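Local coordinates for sugar ABC transporter, sugar-binding protein (Streptococcus pneumoniae, PDB 2HEU) that probably binds sugars outside the cell and delivers them to an ABC transporter for uptake, at residues V92-S97 and E307-V312; G179-A184 and T374-Y379. One frame throughout, in Å; residues are numbered along the deposited sequence.

Interaction 1: V92-S97 and E307-V312; sequences VFEDLS and EANAFV
Glu94 and Asn309 reach toward each other across the contact. This is its close part. Glu94 is fully extended: CG is anti to the backbone N (chi1 -174°) and the chain runs straight on beyond it. This carries the carboxylate to the amide of helix 305-315, with Glu94 OE1 3.9 Å from Asn309 CG. The two flat groups are nearly perpendicular, their planes 81° apart. The amide of Asn309 is probably turned over in the model, so no hydrogen bond is assigned here. The other carboxylate oxygen, Glu94 OE2, forms a salt bridge with Lys99. Segment 92-97 follows helix 82-89 in one lobe of the binding protein. Its backbone hydrogen-bonds to Ile298, in strand 295-298 of the five-stranded sheet, whose order 2-1-3-5-4 is that of type II binding proteins. The helix comes after the same strand, and Asn309 and Val312 both touch Ile298. The apolar side is loose. Leu96 is buried and faces the helix. Its CD2 lies lightly beside the Asn309 amide, while Leu96 CD1 stays 5.4 Å from Val312 CG1. On either side of Leu96 in sequence, Asp95 and Ser97 do not touch the helix segment. Asp95 OD1 accepts from Ser97 N at 2.9 Å, an Asx turn. Ser97 OG reaches Asp95 OD1 at 2.6 Å, on its syn lone pair.

Interaction 2: G179-A184 and T374-Y379; sequences GYNQLA and TLTMNY
Asn181 and Thr376 lie where the two helices come close, with Asn181 CA 6.7 Å from Thr376 CA. The two side chains lie alongside, running antiparallel. Asn181 CB sits against both branches of the threonine, 3.6 Å from Thr376 OG1 and 3.6 Å from Thr376 CG2. Next, Asn181 CG lies 3.7 Å from Thr376 OG1. With CG anti to the backbone N (chi1 -161°), the amide points from helix 178-189 toward helix 370-382. One end lies by Thr376 OG1 and Leu375 CD1. The other lies by Asp217 of helix 212-222. Which end is nitrogen is doubtful, so the polar pairing is not settled. The contact joins helix 178-189 to helix 370-382 in the lobe that holds strand 129-134, whose Tyr129 touches Tyr180 and Leu183. Thr376 OG1 has a settled partner within its own helix: it donates a hydrogen bond to the carbonyl oxygen of Phe372, one turn earlier. Its position beside the backbone N (chi1 -62°) allows that bond. Leu375 touches Asn181 only lightly.

Interactions 1 and 2 lie in different lobes, on opposite sides of the chain's centre, with their own centres about 37 Å apart. They share no helix, strand or loop. Interaction 1 sets a loop against a helix beside the mixed sheet and is only partly buried. Interaction 2 is helix against helix, and all its touching residues are buried. Each has an asparagine amide, of uncertain orientation, on one side. The partners differ: a carboxylate, itself tied to a lysine, in the partly buried contact, and an uncharged hydroxyl, tied to its own helix, in the interior. The two buried areas are equal, 109 Å² each.

Interaction 1: V92-S97 and E307-V312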
loop_
_atom_site.group_PDB
_atom_site.type_symbol
_atom_site.label_atom_id
_atom_site.label_comp_id
_atom_site.label_asym_id
_atom_site.label_seq_id
_atom_site.Cartn_x
_atom_site.Cartn_y
_atom_site.Cartn_z
ATOM N N VAL A 92 -21.373 11.855 1.368
ATOM C CA VAL A 92 -21.810 10.501 1.123
ATOM C C VAL A 92 -21.632 9.631 2.390
ATOM O O VAL A 92 -22.372 8.686 2.612
ATOM C CB VAL A 92 -21.042 9.897 -0.049
ATOM C CG1 VAL A 92 -21.229 8.401 -0.203
ATOM C CG2 VAL A 92 -21.355 10.704 -1.314
ATOM N N PHE A 93 -20.630 9.956 3.233
ATOM C CA PHE A 93 -20.214 9.116 4.359
ATOM C C PHE A 93 -20.354 9.764 5.727
ATOM O O PHE A 93 -20.212 10.990 5.859
ATOM C CB PHE A 93 -18.724 8.652 4.177
ATOM C CG PHE A 93 -18.500 7.832 2.963
ATOM C CD1 PHE A 93 -19.162 6.627 2.794
ATOM C CD2 PHE A 93 -17.544 8.232 2.014
ATOM C CE1 PHE A 93 -18.937 5.803 1.724
ATOM C CE2 PHE A 93 -17.372 7.433 0.873
ATOM C CZ PHE A 93 -18.037 6.227 0.746
ATOM N N GLU A 94 -20.725 8.938 6.718
ATOM C CA GLU A 94 -20.850 9.405 8.080
ATOM C C GLU A 94 -19.497 9.895 8.602
ATOM O O GLU A 94 -18.473 9.269 8.393
ATOM C CB GLU A 94 -21.363 8.281 8.950
ATOM C CG GLU A 94 -21.657 8.732 10.381
ATOM C CD GLU A 94 -22.248 7.698 11.261
ATOM O OE1 GLU A 94 -22.505 6.578 10.864
ATOM O OE2 GLU A 94 -22.506 8.053 12.467
ATOM N N ASP A 95 -19.482 11.012 9.305
ATOM C CA ASP A 95 -18.367 11.529 9.997
ATOM C C ASP A 95 -18.132 10.652 11.220
ATOM O O ASP A 95 -18.917 10.510 12.156
ATOM C CB ASP A 95 -18.620 13.029 10.394
ATOM C CG ASP A 95 -17.507 13.640 11.221
ATOM O OD1 ASP A 95 -16.445 13.019 11.405
ATOM O OD2 ASP A 95 -17.712 14.809 11.645
ATOM N N LEU A 96 -16.986 9.977 11.192
ATOM C CA LEU A 96 -16.542 9.071 12.250
ATOM C C LEU A 96 -15.646 9.682 13.317
ATOM O O LEU A 96 -15.170 8.977 14.226
ATOM C CB LEU A 96 -15.884 7.827 11.692
ATOM C CG LEU A 96 -16.656 7.134 10.524
ATOM C CD1 LEU A 96 -15.854 5.896 10.081
ATOM C CD2 LEU A 96 -18.045 6.682 10.907
ATOM N N SER A 97 -15.330 10.975 13.192
ATOM C CA SER A 97 -14.280 11.601 14.026
ATOM C C SER A 97 -14.430 11.430 15.492
ATOM O O SER A 97 -13.382 11.248 16.165
ATOM C CB SER A 97 -14.257 13.131 13.744
ATOM O OG SER A 97 -14.084 13.400 12.367
ATOM N N GLU A 307 -26.713 -0.344 13.541
ATOM C CA GLU A 307 -26.240 -1.640 13.116
ATOM C C GLU A 307 -24.969 -1.520 12.282
ATOM O O GLU A 307 -24.022 -2.297 12.447
ATOM C CB GLU A 307 -27.307 -2.398 12.368
ATOM C CG GLU A 307 -28.532 -2.792 13.244
ATOM C CD GLU A 307 -29.521 -1.706 13.568
ATOM O OE1 GLU A 307 -29.485 -0.625 12.953
ATOM O OE2 GLU A 307 -30.402 -2.024 14.295
ATOM N N ALA A 308 -24.925 -0.536 11.412
ATOM C CA ALA A 308 -23.726 -0.276 10.588
ATOM C C ALA A 308 -22.523 0.046 11.524
ATOM O O ALA A 308 -21.439 -0.444 11.336
ATOM C CB ALA A 308 -24.011 0.816 9.568
ATOM N N ASN A 309 -22.737 0.966 12.445
ATOM C CA ASN A 309 -21.707 1.325 13.368
ATOM C C ASN A 309 -21.285 0.140 14.240
ATOM O O ASN A 309 -20.119 -0.030 14.544
ATOM C CB ASN A 309 -22.090 2.532 14.250
ATOM C CG ASN A 309 -21.865 3.830 13.514
ATOM O OD1 ASN A 309 -22.818 4.379 12.867
ATOM N ND2 ASN A 309 -20.698 4.354 13.537
ATOM N N ALA A 310 -22.233 -0.710 14.631
ATOM C CA ALA A 310 -21.881 -1.878 15.434
ATOM C C ALA A 310 -21.004 -2.797 14.605
ATOM O O ALA A 310 -20.109 -3.442 15.217
ATOM C CB ALA A 310 -23.171 -2.623 15.885
ATOM N N PHE A 311 -21.270 -2.946 13.343
ATOM C CA PHE A 311 -20.397 -3.824 12.550
ATOM C C PHE A 311 -18.960 -3.300 12.454
ATOM O O PHE A 311 -17.993 -4.053 12.589
ATOM C CB PHE A 311 -21.052 -4.044 11.145
ATOM C CG PHE A 311 -20.354 -5.035 10.268
ATOM C CD1 PHE A 311 -20.335 -6.345 10.623
ATOM C CD2 PHE A 311 -19.715 -4.648 9.133
ATOM C CE1 PHE A 311 -19.779 -7.297 9.809
ATOM C CE2 PHE A 311 -19.096 -5.617 8.363
ATOM C CZ PHE A 311 -19.129 -6.938 8.680
ATOM N N VAL A 312 -18.855 -1.987 12.214
ATOM C CA VAL A 312 -17.531 -1.355 12.170
ATOM C C VAL A 312 -16.828 -1.506 13.550
ATOM O O VAL A 312 -15.652 -1.892 13.628
ATOM C CB VAL A 312 -17.631 0.068 11.757
ATOM C CG1 VAL A 312 -16.258 0.780 11.797
ATOM C CG2 VAL A 312 -18.217 0.184 10.315
#

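Interaction 2: G179-A184 and T374-Y379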
loop_
_atom_site.group_PDB
_atom_site.type_symbol
_atom_site.label_atom_id
_atom_site.label_comp_id
_atom_site.label_asym_id
_atom_site.label_seq_id
_atom_site.Cartn_x
_atom_site.Cartn_y
_atom_site.Cartn_z
ATOM N N GLY A 179 6.299 2.097 -5.922
ATOM C CA GLY A 179 6.765 2.355 -4.599
ATOM C C GLY A 179 8.223 2.690 -4.512
ATOM O O GLY A 179 8.659 3.501 -3.696
ATOM N N TYR A 180 9.056 2.082 -5.374
ATOM C CA TYR A 180 10.494 2.298 -5.365
ATOM C C TYR A 180 10.792 3.781 -5.644
ATOM O O TYR A 180 11.552 4.415 -4.916
ATOM C CB TYR A 180 11.167 1.382 -6.358
ATOM C CG TYR A 180 12.672 1.417 -6.277
ATOM C CD1 TYR A 180 13.394 0.499 -5.555
ATOM C CD2 TYR A 180 13.400 2.403 -6.923
ATOM C CE1 TYR A 180 14.770 0.572 -5.441
ATOM C CE2 TYR A 180 14.768 2.505 -6.830
ATOM C CZ TYR A 180 15.452 1.592 -6.089
ATOM O OH TYR A 180 16.816 1.634 -5.929
ATOM N N ASN A 181 10.234 4.297 -6.720
ATOM C CA ASN A 181 10.541 5.681 -7.093
ATOM C C ASN A 181 9.860 6.665 -6.161
ATOM O O ASN A 181 10.404 7.740 -5.871
ATOM C CB ASN A 181 10.236 5.919 -8.555
ATOM C CG ASN A 181 10.955 7.163 -9.114
ATOM O OD1 ASN A 181 11.937 7.629 -8.492
ATOM N ND2 ASN A 181 10.504 7.626 -10.251
ATOM N N GLN A 182 8.666 6.350 -5.669
ATOM C CA GLN A 182 8.084 7.253 -4.651
ATOM C C GLN A 182 9.002 7.349 -3.454
ATOM O O GLN A 182 9.171 8.446 -2.899
ATOM C CB GLN A 182 6.683 6.793 -4.256
ATOM C CG GLN A 182 5.692 6.949 -5.372
ATOM C CD GLN A 182 4.258 6.825 -4.922
ATOM O OE1 GLN A 182 3.945 6.967 -3.737
ATOM N NE2 GLN A 182 3.382 6.588 -5.865
ATOM N N LEU A 183 9.598 6.256 -3.032
ATOM C CA LEU A 183 10.513 6.235 -1.873
ATOM C C LEU A 183 11.867 6.888 -2.217
ATOM O O LEU A 183 12.489 7.484 -1.331
ATOM C CB LEU A 183 10.657 4.857 -1.321
ATOM C CG LEU A 183 9.403 4.356 -0.608
ATOM C CD1 LEU A 183 9.459 2.845 -0.372
ATOM C CD2 LEU A 183 9.199 5.082 0.673
ATOM N N ALA A 184 12.302 6.794 -3.468
ATOM C CA ALA A 184 13.467 7.571 -3.903
ATOM C C ALA A 184 13.209 9.040 -3.672
ATOM O O ALA A 184 14.012 9.763 -3.050
ATOM C CB ALA A 184 13.748 7.267 -5.375
ATOM N N THR A 374 5.216 4.323 -15.695
ATOM C CA THR A 374 5.863 4.175 -16.991
ATOM C C THR A 374 7.196 4.938 -17.017
ATOM O O THR A 374 8.182 4.421 -17.515
ATOM C CB THR A 374 4.930 4.653 -18.103
ATOM O OG1 THR A 374 3.769 3.827 -18.066
ATOM C CG2 THR A 374 5.585 4.694 -19.467
ATOM N N LEU A 375 7.200 6.207 -16.558
ATOM C CA LEU A 375 8.453 6.955 -16.640
ATOM C C LEU A 375 9.520 6.316 -15.757
ATOM O O LEU A 375 10.721 6.368 -16.080
ATOM C CB LEU A 375 8.249 8.422 -16.329
ATOM C CG LEU A 375 7.864 8.845 -14.906
ATOM C CD1 LEU A 375 9.071 8.988 -13.979
ATOM C CD2 LEU A 375 7.033 10.129 -14.897
ATOM N N THR A 376 9.120 5.687 -14.659
ATOM C CA THR A 376 10.039 5.043 -13.767
ATOM C C THR A 376 10.699 3.848 -14.447
ATOM O O THR A 376 11.936 3.713 -14.499
ATOM C CB THR A 376 9.327 4.592 -12.485
ATOM O OG1 THR A 376 8.806 5.767 -11.804
ATOM C CG2 THR A 376 10.265 3.842 -11.549
ATOM N N MET A 377 9.864 2.952 -15.009
ATOM C CA MET A 377 10.408 1.744 -15.638
ATOM C C MET A 377 11.168 2.134 -16.905
ATOM O O MET A 377 12.183 1.498 -17.236
ATOM C CB MET A 377 9.294 0.762 -15.933
ATOM C CG MET A 377 9.807 -0.614 -16.398
ATOM S SD MET A 377 10.865 -1.458 -15.217
ATOM C CE MET A 377 9.651 -2.051 -14.054
ATOM N N ASN A 378 10.698 3.135 -17.637
ATOM C CA ASN A 378 11.417 3.526 -18.877
ATOM C C ASN A 378 12.779 4.044 -18.542
ATOM O O ASN A 378 13.703 3.866 -19.346
ATOM C CB ASN A 378 10.624 4.589 -19.644
ATOM C CG ASN A 378 9.460 4.041 -20.399
ATOM O OD1 ASN A 378 9.210 2.841 -20.373
ATOM N ND2 ASN A 378 8.622 4.876 -20.997
ATOM N N TYR A 379 12.983 4.669 -17.394
ATOM C CA TYR A 379 14.326 5.052 -16.981
ATOM C C TYR A 379 15.183 3.831 -16.699
ATOM O O TYR A 379 16.350 3.760 -17.096
ATOM C CB TYR A 379 14.302 6.011 -15.764
ATOM C CG TYR A 379 15.703 6.419 -15.380
ATOM C CD1 TYR A 379 16.397 7.326 -16.171
ATOM C CD2 TYR A 379 16.350 5.871 -14.318
ATOM C CE1 TYR A 379 17.718 7.639 -15.923
ATOM C CE2 TYR A 379 17.669 6.174 -14.008
ATOM C CZ TYR A 379 18.366 7.066 -14.851
ATOM O OH TYR A 379 19.670 7.364 -14.641
#